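Local coordinates for protein sensor histidine kinase (Pseudomonas syringae pv. tomato, PDB 3CIT) that is probably a phosphorelay sensor kinase of a two-component system, represented here by its GAF domain, a likely sensory module, at residues 51-55 with 77-81. Sequence-based numbering, arbitrary orientation.
Sequences LLEWG and TTADP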
ATOM      1  N   LEU A  51      19.635   8.233  -2.369  1.00 21.17           N
ATOM      2  CA  LEU A  51      18.562   8.301  -3.336  1.00 21.54           C
ATOM      3  C   LEU A  51      19.086   7.825  -4.693  1.00 21.65           C
ATOM      4  O   LEU A  51      20.140   8.269  -5.167  1.00 21.75           O
ATOM      5  CB  LEU A  51      18.041   9.729  -3.427  1.00 20.56           C
ATOM      6  CG  LEU A  51      16.868   9.947  -4.361  1.00 22.52           C
ATOM      7  CD1 LEU A  51      15.580   9.147  -3.883  1.00 22.79           C
ATOM      8  CD2 LEU A  51      16.578  11.444  -4.453  1.00 22.37           C
ATOM      9  N   LEU A  52      18.349   6.896  -5.297  1.00 21.85           N
ATOM     10  CA  LEU A  52      18.688   6.336  -6.594  1.00 21.47           C
ATOM     11  C   LEU A  52      17.630   6.788  -7.571  1.00 21.68           C
ATOM     12  O   LEU A  52      16.450   6.751  -7.247  1.00 20.74           O
ATOM     13  CB  LEU A  52      18.651   4.819  -6.536  1.00 22.25           C
ATOM     14  CG  LEU A  52      19.652   4.139  -5.630  1.00 22.82           C
ATOM     15  CD1 LEU A  52      19.491   2.611  -5.754  1.00 24.13           C
ATOM     16  CD2 LEU A  52      21.096   4.599  -5.971  1.00 24.26           C
ATOM     17  N   GLU A  53      18.038   7.195  -8.763  1.00 21.78           N
ATOM     18  CA  GLU A  53      17.103   7.543  -9.820  1.00 23.49           C
ATOM     19  C   GLU A  53      17.573   6.965 -11.154  1.00 23.70           C
ATOM     20  O   GLU A  53      18.774   6.833 -11.398  1.00 23.26           O
ATOM     21  CB  GLU A  53      16.938   9.047  -9.927  1.00 23.32           C
ATOM     22  CG  GLU A  53      16.196   9.657  -8.739  1.00 24.52           C
ATOM     23  CD  GLU A  53      16.298  11.163  -8.740  1.00 25.86           C
ATOM     24  OE1 GLU A  53      15.843  11.768  -9.720  1.00 26.75           O
ATOM     25  OE2 GLU A  53      16.823  11.722  -7.755  1.00 31.32           O
ATOM     26  N   TRP A  54      16.615   6.578 -11.983  1.00 24.42           N
ATOM     27  CA  TRP A  54      16.907   5.989 -13.304  1.00 26.37           C
ATOM     28  C   TRP A  54      15.870   6.440 -14.336  1.00 27.53           C
ATOM     29  O   TRP A  54      14.801   6.877 -13.990  1.00 28.07           O
ATOM     30  CB  TRP A  54      16.953   4.466 -13.209  1.00 25.77           C
ATOM     31  CG  TRP A  54      15.748   3.847 -12.569  1.00 25.37           C
ATOM     32  CD1 TRP A  54      14.547   3.568 -13.164  1.00 25.16           C
ATOM     33  CD2 TRP A  54      15.632   3.441 -11.220  1.00 24.64           C
ATOM     34  NE1 TRP A  54      13.681   3.026 -12.250  1.00 25.21           N
ATOM     35  CE2 TRP A  54      14.319   2.937 -11.044  1.00 23.82           C
ATOM     36  CE3 TRP A  54      16.495   3.472 -10.124  1.00 23.51           C
ATOM     37  CZ2 TRP A  54      13.877   2.440  -9.838  1.00 24.81           C
ATOM     38  CZ3 TRP A  54      16.057   2.955  -8.921  1.00 24.22           C
ATOM     39  CH2 TRP A  54      14.747   2.468  -8.781  1.00 25.52           C
ATOM     40  N   GLY A  55      16.208   6.338 -15.608  1.00 29.85           N
ATOM     41  CA  GLY A  55      15.303   6.711 -16.699  1.00 30.72           C
ATOM     42  C   GLY A  55      15.090   5.490 -17.577  1.00 32.74           C
ATOM     43  O   GLY A  55      15.144   4.351 -17.052  1.00 34.95           O
ATOM     44  N   THR A  77      22.916  -1.154  -6.404  1.00 36.07           N
ATOM     45  CA  THR A  77      22.181  -0.026  -6.932  1.00 35.97           C
ATOM     46  C   THR A  77      21.490  -0.467  -8.220  1.00 36.00           C
ATOM     47  O   THR A  77      21.870  -0.056  -9.311  1.00 37.08           O
ATOM     48  CB  THR A  77      23.115   1.169  -7.166  1.00 36.10           C
ATOM     49  OG1 THR A  77      24.143   0.810  -8.092  1.00 36.68           O
ATOM     50  CG2 THR A  77      23.755   1.615  -5.846  1.00 36.05           C
ATOM     51  N   THR A  78      20.491  -1.328  -8.096  1.00 35.26           N
ATOM     52  CA  THR A  78      19.791  -1.841  -9.283  1.00 34.80           C
ATOM     53  C   THR A  78      18.490  -1.095  -9.472  1.00 32.48           C
ATOM     54  O   THR A  78      17.802  -0.791  -8.487  1.00 32.27           O
ATOM     55  CB  THR A  78      19.487  -3.342  -9.165  1.00 35.04           C
ATOM     56  OG1 THR A  78      20.634  -4.009  -8.627  1.00 39.48           O
ATOM     57  CG2 THR A  78      19.183  -3.931 -10.543  1.00 36.26           C
ATOM     58  N   ALA A  79      18.152  -0.784 -10.724  1.00 29.28           N
ATOM     59  CA  ALA A  79      16.847  -0.213 -11.018  1.00 28.13           C
ATOM     60  C   ALA A  79      15.746  -1.200 -10.636  1.00 27.27           C
ATOM     61  O   ALA A  79      15.871  -2.391 -10.849  1.00 25.80           O
ATOM     62  CB  ALA A  79      16.734   0.161 -12.445  1.00 27.82           C
ATOM     63  N   ASP A  80      14.658  -0.681 -10.078  1.00 26.60           N
ATOM     64  CA  ASP A  80      13.578  -1.495  -9.521  1.00 26.54           C
ATOM     65  C   ASP A  80      12.242  -0.814  -9.957  1.00 25.92           C
ATOM     66  O   ASP A  80      11.511  -0.311  -9.119  1.00 25.55           O
ATOM     67  CB  ASP A  80      13.767  -1.476  -7.982  1.00 27.52           C
ATOM     68  CG  ASP A  80      12.990  -2.586  -7.214  1.00 29.22           C
ATOM     69  OD1 ASP A  80      12.378  -3.459  -7.850  1.00 32.33           O
ATOM     70  OD2 ASP A  80      13.071  -2.553  -5.921  1.00 35.91           O
ATOM     71  N   PRO A  81      11.967  -0.757 -11.284  1.00 24.48           N
ATOM     72  CA  PRO A  81      10.812  -0.036 -11.835  1.00 24.73           C
ATOM     73  C   PRO A  81       9.443  -0.647 -11.473  1.00 23.87           C
ATOM     74  O   PRO A  81       8.413   0.049 -11.468  1.00 22.58           O
ATOM     75  CB  PRO A  81      11.047  -0.068 -13.346  1.00 25.03           C
ATOM     76  CG  PRO A  81      11.980  -1.194 -13.574  1.00 24.80           C
ATOM     77  CD  PRO A  81      12.813  -1.330 -12.342  1.00 25.45           C
TER
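Trp-54 lays its indole beneath the backbone of Ala-79 and Asp-80, while its NE1 is hydrogen-bonded to the carbonyl O of Ser-111. This bond probably helps fix the rotation of the indole, one face of which meets the loop. Over the six-membered ring stands CA of Ala-79, 3.7 Å from the centroid and 8° off the ring normal, a nearly vertical CH-pi contact. The methyl covers the five-membered ring on the same face, CB of Ala-79 lying 3.7 Å from CD2 of Trp-54. Alanine suits this place because its short side chain lets the backbone come right down onto the indole. Further along, the backbone N of Asp-80 approaches CZ2 of Trp-54 to 3.2 Å, above the plane but displaced toward the rim. A chi1 of 52°, with CG between the backbone N and the carbonyl carbon, turns the indole toward the loop, and the breadth of the ring lets it reach from Ala-79 to Asp-80 and, obliquely, Pro-81. The carboxylate of Asp-80 leads away from the contact.

Two residues back, Leu-52 also points toward the loop. Its branched end straddles Thr-77: CD1 lies 3.9 Å from CA of Thr-77 and CD2 4.0 Å from the methyl CG2 of Thr-77. The two side chains cross at about a right angle. Threonine suits this exposed position, since its methyl packs on leucine and its hydroxyl is compatible with a solvent-facing surface.

No hydrogen bond joins the two segments; they meet through apolar, CH-pi and backbone-over-ring contacts, and a weak hydrogen bond from Arg-105 to the carbonyl O of Pro-81 also ties the loop to strand 98-105. Val-60 touches both Leu-52 and Ala-79. Strand 48-53 runs between strands 61-66 and 111-119 of the antiparallel GAF sheet, and Leu-51 and Glu-53 face helix 128-156.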